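PDB 4C65: ochratoxinase from Aspergillus niger, which hydrolyses the amide bond of the mycotoxin ochratoxin A, releasing L-phenylalanine and ochratoxin alpha, as a zinc-dependent carboxypeptidase of the amidohydrolase superfamily. Local coordinates for residues 245-250 and 265-270; 251-256 and 271-276; 284-289 and 319-324. One frame throughout, in Å; residues are numbered along the deposited sequence.

Contact 1 of 3, residues 245-250 and 265-270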
loop_
_atom_site.group_PDB
_atom_site.type_symbol
_atom_site.label_atom_id
_atom_site.label_comp_id
_atom_site.label_asym_id
_atom_site.label_seq_id
_atom_site.Cartn_x
_atom_site.Cartn_y
_atom_site.Cartn_z
ATOM N N HIS A 245 -32.547 9.759 2.395
ATOM C CA HIS A 245 -33.291 8.533 2.176
ATOM C C HIS A 245 -33.799 8.031 3.519
ATOM O O HIS A 245 -33.012 7.630 4.372
ATOM C CB HIS A 245 -32.377 7.517 1.497
ATOM C CG HIS A 245 -32.889 6.116 1.495
ATOM N ND1 HIS A 245 -33.348 5.512 0.349
ATOM C CD2 HIS A 245 -32.925 5.165 2.461
ATOM C CE1 HIS A 245 -33.698 4.265 0.617
ATOM N NE2 HIS A 245 -33.441 4.025 1.891
ATOM N N VAL A 246 -35.116 8.067 3.715
ATOM C CA VAL A 246 -35.754 7.575 4.958
ATOM C C VAL A 246 -37.035 6.777 4.719
ATOM O O VAL A 246 -37.903 7.173 3.932
ATOM C CB VAL A 246 -36.077 8.730 5.936
ATOM C CG1 VAL A 246 -34.808 9.271 6.564
ATOM C CG2 VAL A 246 -36.829 9.852 5.241
ATOM N N HIS A 247 -37.167 5.659 5.408
ATOM C CA HIS A 247 -38.404 4.894 5.378
ATOM C C HIS A 247 -38.997 4.882 6.778
ATOM O O HIS A 247 -40.003 5.559 7.039
ATOM C CB HIS A 247 -38.156 3.466 4.862
ATOM C CG HIS A 247 -37.915 3.393 3.384
ATOM N ND1 HIS A 247 -38.898 3.665 2.454
ATOM C CD2 HIS A 247 -36.806 3.096 2.673
ATOM C CE1 HIS A 247 -38.401 3.548 1.239
ATOM N NE2 HIS A 247 -37.134 3.197 1.343
ATOM N N GLY A 248 -38.377 4.134 7.681
ATOM C CA GLY A 248 -38.889 4.015 9.035
ATOM C C GLY A 248 -38.886 5.341 9.766
ATOM O O GLY A 248 -38.064 6.208 9.485
ATOM N N LYS A 249 -39.791 5.483 10.735
ATOM C CA LYS A 249 -39.879 6.706 11.524
ATOM C C LYS A 249 -38.573 7.046 12.287
ATOM O O LYS A 249 -38.189 8.221 12.367
ATOM C CB LYS A 249 -41.049 6.635 12.496
ATOM C CG LYS A 249 -41.408 8.000 13.029
ATOM C CD LYS A 249 -42.721 8.032 13.776
ATOM C CE LYS A 249 -42.811 9.348 14.539
ATOM N NZ LYS A 249 -44.128 9.493 15.190
ATOM N N ALA A 250 -37.884 6.037 12.821
ATOM C CA ALA A 250 -36.570 6.260 13.483
ATOM C C ALA A 250 -35.634 7.081 12.578
ATOM O O ALA A 250 -35.032 8.065 13.021
ATOM C CB ALA A 250 -35.914 4.941 13.856
ATOM N N HIS A 265 -38.884 9.217 -0.012
ATOM C CA HIS A 265 -39.724 8.080 0.309
ATOM C C HIS A 265 -40.632 8.375 1.490
ATOM O O HIS A 265 -41.863 8.388 1.351
ATOM C CB HIS A 265 -38.898 6.801 0.553
ATOM C CG HIS A 265 -37.738 6.653 -0.379
ATOM N ND1 HIS A 265 -37.892 6.573 -1.743
ATOM C CD2 HIS A 265 -36.409 6.615 -0.148
ATOM C CE1 HIS A 265 -36.708 6.490 -2.315
ATOM N NE2 HIS A 265 -35.789 6.501 -1.366
ATOM N N VAL A 266 -40.021 8.576 2.652
ATOM C CA VAL A 266 -40.709 8.995 3.859
ATOM C C VAL A 266 -41.872 8.080 4.184
ATOM O O VAL A 266 -42.897 8.521 4.697
ATOM C CB VAL A 266 -41.194 10.454 3.779
ATOM C CG1 VAL A 266 -40.954 11.137 5.112
ATOM C CG2 VAL A 266 -40.465 11.245 2.704
ATOM N N SER A 267 -41.664 6.788 3.979
ATOM C CA SER A 267 -42.735 5.792 4.026
ATOM C C SER A 267 -43.540 5.702 5.328
ATOM O O SER A 267 -44.689 5.266 5.299
ATOM C CB SER A 267 -42.162 4.408 3.690
ATOM O OG SER A 267 -41.501 4.455 2.443
ATOM N N TYR A 268 -42.951 6.061 6.466
ATOM C CA TYR A 268 -43.671 5.958 7.745
ATOM C C TYR A 268 -43.918 7.327 8.372
ATOM O O TYR A 268 -43.995 7.463 9.590
ATOM C CB TYR A 268 -42.927 4.993 8.710
ATOM C CG TYR A 268 -43.060 3.562 8.288
ATOM C CD1 TYR A 268 -44.139 2.783 8.714
ATOM C CD2 TYR A 268 -42.149 2.998 7.425
ATOM C CE1 TYR A 268 -44.282 1.471 8.297
ATOM C CE2 TYR A 268 -42.294 1.697 6.989
ATOM C CZ TYR A 268 -43.360 0.941 7.429
ATOM O OH TYR A 268 -43.472 -0.347 6.990
ATOM N N ALA A 269 -44.017 8.345 7.528
ATOM C CA ALA A 269 -44.411 9.666 7.987
ATOM C C ALA A 269 -45.815 9.595 8.539
ATOM O O ALA A 269 -46.706 9.049 7.906
ATOM C CB ALA A 269 -44.352 10.664 6.859
ATOM N N ASP A 270 -46.004 10.133 9.732
ATOM C CA ASP A 270 -47.313 10.182 10.366
ATOM C C ASP A 270 -47.576 11.624 10.745
ATOM O O ASP A 270 -46.823 12.509 10.330
ATOM C CB ASP A 270 -47.343 9.286 11.596
ATOM C CG ASP A 270 -46.272 9.636 12.604
ATOM O OD1 ASP A 270 -45.554 10.640 12.434
ATOM O OD2 ASP A 270 -46.146 8.878 13.597
#
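Three imidazoles meet where two neighbouring parallel strands of the twisted TIM barrel run out at their C-terminal ends. His245 ND1 comes to the edge of the His265 ring, near its plane, as does Val246 N, and the two rings are turned 76° against each other. Outside the pair, His149 stacks on the His245 ring and His69 meets that of His265 with planes at about 45°. The His247 ring lies almost parallel to that of His265, planes at 13°, but slid so far that they barely overlap; its CE1 sits 3.4 Å from His265 CB. At the edge of the His247 ring, near its plane, Ser267 OG meets ND1 in a 2.7 Å hydrogen bond whose direction is not fixed. His247 O lies at the edge of the Tyr268 ring, while Gly248 CA comes to Tyr268 CD2 at 3.8 Å.

His245 and His265 are ligands of the second zinc; beyond the contact, His265 ND1 bonds Thr287 OG1, which helps fix the rotation of the ring, and its side chain nears the active-site Asp336. His245 NE2 bonds Gly209 O. Backbone bonds carry the pairing past the strand ends: Val266 N gives a hydrogen bond to Val246 O (2.8 Å), arriving nearly in line with the C=O though its N-H is bent away from straight, and Tyr268 N a weak one to His247 O. Val266 to Ala269 form a type I turn, which brings Asp270 to the N-cap of the following helix.

Further out, the extended chain of Lys249, CG opposite the backbone N (chi1 -164°), carries NZ to Asp270 and Glu272, which share it. Asp270 OD1 caps Val273 N, and OD2 receives Lys249 NZ on its syn lone pair in a salt bridge of 2.6 Å.

Contact 2 of 3, residues 251-256 and 271-276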
loop_
_atom_site.group_PDB
_atom_site.type_symbol
_atom_site.label_atom_id
_atom_site.label_comp_id
_atom_site.label_asym_id
_atom_site.label_seq_id
_atom_site.Cartn_x
_atom_site.Cartn_y
_atom_site.Cartn_z
ATOM N N GLY A 251 -35.513 6.659 11.325
ATOM C CA GLY A 251 -34.671 7.347 10.359
ATOM C C GLY A 251 -35.197 8.720 9.976
ATOM O O GLY A 251 -34.422 9.683 9.900
ATOM N N ILE A 252 -36.511 8.816 9.762
ATOM C CA ILE A 252 -37.162 10.097 9.475
ATOM C C ILE A 252 -36.852 11.115 10.560
ATOM O O ILE A 252 -36.420 12.214 10.275
ATOM C CB ILE A 252 -38.689 9.967 9.352
ATOM C CG1 ILE A 252 -39.063 9.073 8.168
ATOM C CG2 ILE A 252 -39.322 11.330 9.169
ATOM C CD1 ILE A 252 -40.548 8.733 8.080
ATOM N N MET A 253 -37.066 10.735 11.811
ATOM C CA MET A 253 -36.865 11.654 12.933
ATOM C C MET A 253 -35.394 12.021 13.118
ATOM O O MET A 253 -35.080 13.164 13.422
ATOM C CB MET A 253 -37.433 11.068 14.225
ATOM C CG MET A 253 -38.943 10.851 14.186
ATOM S SD MET A 253 -39.858 12.395 14.022
ATOM C CE MET A 253 -39.775 12.925 15.728
ATOM N N ALA A 254 -34.500 11.073 12.927
ATOM C CA ALA A 254 -33.091 11.383 13.070
ATOM C C ALA A 254 -32.652 12.369 11.979
ATOM O O ALA A 254 -31.851 13.273 12.241
ATOM C CB ALA A 254 -32.250 10.115 13.026
ATOM N N ALA A 255 -33.186 12.209 10.771
ATOM C CA ALA A 255 -32.827 13.093 9.659
ATOM C C ALA A 255 -33.343 14.498 9.938
ATOM O O ALA A 255 -32.662 15.473 9.674
ATOM C CB ALA A 255 -33.377 12.566 8.360
ATOM N N ILE A 256 -34.539 14.600 10.491
ATOM C CA ILE A 256 -35.142 15.900 10.790
ATOM C C ILE A 256 -34.381 16.632 11.902
ATOM O O ILE A 256 -33.984 17.781 11.741
ATOM C CB ILE A 256 -36.624 15.728 11.188
ATOM C CG1 ILE A 256 -37.428 15.330 9.939
ATOM C CG2 ILE A 256 -37.167 17.001 11.839
ATOM C CD1 ILE A 256 -38.887 15.016 10.215
ATOM N N GLU A 271 -48.629 11.871 11.524
ATOM C CA GLU A 271 -49.003 13.230 11.879
ATOM C C GLU A 271 -47.844 14.022 12.472
ATOM O O GLU A 271 -47.623 15.160 12.082
ATOM C CB GLU A 271 -50.213 13.260 12.798
ATOM C CG GLU A 271 -50.716 14.680 12.955
ATOM C CD GLU A 271 -51.918 14.871 13.874
ATOM O OE1 GLU A 271 -52.675 13.925 14.218
ATOM O OE2 GLU A 271 -52.128 16.037 14.293
ATOM N N GLU A 272 -47.106 13.425 13.396
ATOM C CA GLU A 272 -45.976 14.094 14.023
ATOM C C GLU A 272 -44.930 14.557 12.997
ATOM O O GLU A 272 -44.449 15.685 13.075
ATOM C CB GLU A 272 -45.327 13.172 15.063
ATOM C CG GLU A 272 -44.010 13.699 15.616
ATOM C CD GLU A 272 -43.468 12.889 16.779
ATOM O OE1 GLU A 272 -43.937 11.747 17.008
ATOM O OE2 GLU A 272 -42.556 13.394 17.456
ATOM N N VAL A 273 -44.598 13.685 12.036
ATOM C CA VAL A 273 -43.661 13.996 10.949
ATOM C C VAL A 273 -44.156 15.144 10.048
ATOM O O VAL A 273 -43.396 16.059 9.736
ATOM C CB VAL A 273 -43.421 12.766 10.059
ATOM C CG1 VAL A 273 -42.543 13.120 8.875
ATOM C CG2 VAL A 273 -42.774 11.647 10.863
ATOM N N TRP A 274 -45.420 15.092 9.641
ATOM C CA TRP A 274 -45.972 16.122 8.761
ATOM C C TRP A 274 -45.854 17.502 9.406
ATOM O O TRP A 274 -45.375 18.453 8.775
ATOM C CB TRP A 274 -47.430 15.838 8.391
ATOM C CG TRP A 274 -47.678 14.447 7.852
ATOM C CD1 TRP A 274 -46.848 13.722 7.059
ATOM C CD2 TRP A 274 -48.846 13.635 8.060
ATOM N NE1 TRP A 274 -47.421 12.505 6.762
ATOM C CE2 TRP A 274 -48.645 12.428 7.368
ATOM C CE3 TRP A 274 -50.031 13.810 8.780
ATOM C CZ2 TRP A 274 -49.574 11.392 7.389
ATOM C CZ3 TRP A 274 -50.980 12.782 8.775
ATOM C CH2 TRP A 274 -50.744 11.590 8.085
ATOM N N GLU A 275 -46.259 17.603 10.666
ATOM C CA GLU A 275 -46.169 18.862 11.402
ATOM C C GLU A 275 -44.738 19.360 11.519
ATOM O O GLU A 275 -44.478 20.544 11.302
ATOM C CB GLU A 275 -46.780 18.720 12.808
ATOM C CG GLU A 275 -48.293 18.592 12.780
ATOM C CD GLU A 275 -48.927 19.617 11.850
ATOM O OE1 GLU A 275 -48.635 20.824 12.031
ATOM O OE2 GLU A 275 -49.680 19.220 10.915
ATOM N N LEU A 276 -43.814 18.463 11.868
ATOM C CA LEU A 276 -42.409 18.822 11.942
ATOM C C LEU A 276 -41.891 19.333 10.607
ATOM O O LEU A 276 -41.112 20.299 10.569
ATOM C CB LEU A 276 -41.531 17.644 12.403
ATOM C CG LEU A 276 -41.426 17.434 13.909
ATOM C CD1 LEU A 276 -40.703 16.121 14.210
ATOM C CD2 LEU A 276 -40.696 18.585 14.582
#
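Helices 251-256 and 271-276 run nearly parallel, their axes 11.0 Å apart at closest approach and their N-to-C directions 20° apart. They are successive helices on the outside of the TIM barrel, linked through strand 262-263 in the right-handed beta-alpha-beta manner of that fold. Branched aliphatic side chains and a methionine fill the groove between them. On the barrel side, Ile252 and Val273 cross at about a right angle, CG2 of Ile252 meeting CG1 of Val273 at 3.7 Å. One turn on, Ile256 reaches out with CD1 between Val273 CG1 and Leu276 CB, both at 4.3 Å. Ile252 and Ile256 also rest on Leu263 of the intervening strand, so the interface is continuous with the layer between helices and sheet.

The outer margin belongs to Met253, a partly exposed residue. Its chain bends at both chi2 (-64°) and chi3 (-79°), which folds the thioether over the neighbouring helix and sets CE 3.7 Å from Leu276 CD1. Polar character enters at this outer margin: Glu272, whose OE1 is paired with Lys249, lays its other carboxylate oxygen, OE2, 3.3 Å from Met253 CE.

Contact 3 of 3, residues 284-289 and 319-324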
loop_
_atom_site.group_PDB
_atom_site.type_symbol
_atom_site.label_atom_id
_atom_site.label_comp_id
_atom_site.label_asym_id
_atom_site.label_seq_id
_atom_site.Cartn_x
_atom_site.Cartn_y
_atom_site.Cartn_z
ATOM N N TYR A 284 -40.886 17.134 1.026
ATOM C CA TYR A 284 -41.339 15.755 0.953
ATOM C C TYR A 284 -41.280 15.289 -0.499
ATOM O O TYR A 284 -41.974 15.835 -1.357
ATOM C CB TYR A 284 -42.773 15.653 1.458
ATOM C CG TYR A 284 -43.300 14.257 1.814
ATOM C CD1 TYR A 284 -43.542 13.301 0.842
ATOM C CD2 TYR A 284 -43.630 13.937 3.130
ATOM C CE1 TYR A 284 -44.067 12.052 1.168
ATOM C CE2 TYR A 284 -44.145 12.695 3.474
ATOM C CZ TYR A 284 -44.368 11.751 2.495
ATOM O OH TYR A 284 -44.879 10.516 2.837
ATOM N N VAL A 285 -40.475 14.263 -0.755
ATOM C CA VAL A 285 -40.375 13.657 -2.064
ATOM C C VAL A 285 -40.713 12.185 -1.944
ATOM O O VAL A 285 -39.892 11.376 -1.501
ATOM C CB VAL A 285 -38.965 13.833 -2.631
ATOM C CG1 VAL A 285 -38.873 13.247 -4.033
ATOM C CG2 VAL A 285 -38.598 15.310 -2.627
ATOM N N ALA A 286 -41.911 11.825 -2.389
ATOM C CA ALA A 286 -42.465 10.495 -2.116
ATOM C C ALA A 286 -41.818 9.347 -2.917
ATOM O O ALA A 286 -41.658 8.258 -2.395
ATOM C CB ALA A 286 -43.975 10.517 -2.334
ATOM N N THR A 287 -41.437 9.623 -4.163
ATOM C CA THR A 287 -41.010 8.595 -5.136
ATOM C C THR A 287 -41.960 7.408 -5.179
ATOM O O THR A 287 -41.560 6.268 -5.006
ATOM C CB THR A 287 -39.548 8.125 -4.929
ATOM O OG1 THR A 287 -39.433 7.369 -3.728
ATOM C CG2 THR A 287 -38.596 9.307 -4.839
ATOM N N ARG A 288 -43.234 7.688 -5.437
ATOM C CA ARG A 288 -44.257 6.655 -5.430
ATOM C C ARG A 288 -44.054 5.687 -6.574
ATOM O O ARG A 288 -44.461 4.533 -6.473
ATOM C CB ARG A 288 -45.668 7.274 -5.474
ATOM C CG ARG A 288 -46.827 6.273 -5.414
ATOM C CD ARG A 288 -46.862 5.479 -4.123
ATOM N NE ARG A 288 -47.849 4.414 -4.173
ATOM C CZ ARG A 288 -48.147 3.607 -3.145
ATOM N NH1 ARG A 288 -47.513 3.715 -1.981
ATOM N NH2 ARG A 288 -49.070 2.678 -3.286
ATOM N N SER A 289 -43.403 6.137 -7.647
ATOM C CA SER A 289 -43.123 5.267 -8.807
ATOM C C SER A 289 -42.413 3.980 -8.411
ATOM O O SER A 289 -42.763 2.898 -8.868
ATOM C CB SER A 289 -42.277 5.987 -9.853
ATOM O OG SER A 289 -43.056 6.905 -10.596
ATOM N N LYS A 319 -50.367 6.004 2.729
ATOM C CA LYS A 319 -50.999 6.815 3.792
ATOM C C LYS A 319 -50.152 8.005 4.152
ATOM O O LYS A 319 -50.672 9.105 4.322
ATOM C CB LYS A 319 -51.204 6.038 5.086
ATOM C CG LYS A 319 -52.220 4.911 5.057
ATOM C CD LYS A 319 -52.481 4.374 6.487
ATOM C CE LYS A 319 -53.331 3.117 6.461
ATOM N NZ LYS A 319 -54.385 3.017 7.530
ATOM N N ALA A 320 -48.844 7.786 4.252
ATOM C CA ALA A 320 -47.909 8.851 4.580
ATOM C C ALA A 320 -47.988 9.971 3.554
ATOM O O ALA A 320 -48.009 11.156 3.912
ATOM C CB ALA A 320 -46.493 8.298 4.688
ATOM N N TYR A 321 -47.987 9.590 2.281
ATOM C CA TYR A 321 -48.036 10.545 1.166
ATOM C C TYR A 321 -49.342 11.317 1.172
ATOM O O TYR A 321 -49.349 12.542 1.122
ATOM C CB TYR A 321 -47.880 9.804 -0.175
ATOM C CG TYR A 321 -47.556 10.653 -1.400
ATOM C CD1 TYR A 321 -47.083 11.974 -1.287
ATOM C CD2 TYR A 321 -47.670 10.109 -2.679
ATOM C CE1 TYR A 321 -46.774 12.727 -2.419
ATOM C CE2 TYR A 321 -47.355 10.850 -3.814
ATOM C CZ TYR A 321 -46.898 12.145 -3.684
ATOM O OH TYR A 321 -46.590 12.859 -4.806
ATOM N N GLN A 322 -50.446 10.585 1.239
ATOM C CA GLN A 322 -51.770 11.201 1.251
ATOM C C GLN A 322 -51.888 12.138 2.440
ATOM O O GLN A 322 -52.430 13.238 2.318
ATOM C CB GLN A 322 -52.865 10.135 1.314
ATOM C CG GLN A 322 -53.013 9.343 0.028
ATOM C CD GLN A 322 -53.904 8.133 0.167
ATOM O OE1 GLN A 322 -54.299 7.750 1.270
ATOM N NE2 GLN A 322 -54.222 7.518 -0.944
ATOM N N GLY A 323 -51.403 11.683 3.592
ATOM C CA GLY A 323 -51.493 12.469 4.811
ATOM C C GLY A 323 -50.707 13.762 4.711
ATOM O O GLY A 323 -51.165 14.813 5.173
ATOM N N ALA A 324 -49.536 13.687 4.098
ATOM C CA ALA A 324 -48.684 14.849 3.952
ATOM C C ALA A 324 -49.296 15.854 2.999
ATOM O O ALA A 324 -49.148 17.061 3.185
ATOM C CB ALA A 324 -47.303 14.441 3.478
HETATM O O HOH W 1 -43.380 13.579 -4.037
#
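The methyl of Ala286 is the bump that fits the broad flat side of Tyr321: CB stands over the middle of the ring, 3.4 Å from its centroid and only 4° off the normal, a nearly ideal CH-pi contact in which six ring carbons share one methyl almost evenly. A second such pair runs the other way between the segments. Here the helix supplies the bump, Ala324 CB, which lies over a face of the Tyr284 ring towards its CD2-CE2 side, 3.6 Å from CE2. Tyr284 reaches across to helix 304-327, and its OH rests on the peptide between Ala320 and Tyr321, 3.2 Å from Ala320 C, without the angle for a hydrogen bond. The two tyrosines brush obliquely, Tyr284 CE1 to Tyr321 CD1 at 3.9 Å. Arg288 adds the flank of its CB beside Tyr321, while its guanidinium leads off to Glu292 and, through NH1, to Ala314 O and His317 of the same helix.

The contact joins the end of barrel strand 283-285 to the inner side of helix 304-327. Between the two segments the polar link is a water that accepts from Ala286 N at 2.8 Å and is weakly bonded to Tyr321 OH, satisfying a buried backbone N-H. Shape and dispersion thus dominate between 284-289 and 319-324, whereas direct polar bonds to this helix lie earlier along it, at His317 and Ala314.

Overall arrangement
From the N terminus, the chain passes 245-250 and 251-256, crosses strand 262-263, and returns as 265-270 and 271-276. Contact 1 closes this loop at the strand ends and contact 2 at the helices; their segments alternate, so the two loops cross. They share helix 249-258, whose Ile252 packs on Val266 as well as on the next helix. Contact 3 follows in series, closing a longer, largely helical loop from strand 283-285 to helix 304-327. It meets contact 1 where Ala269 packs on Ala320, and contact 2 through Trp274, packed on Gly323. Together they tie three consecutive barrel strands to the helices outside them.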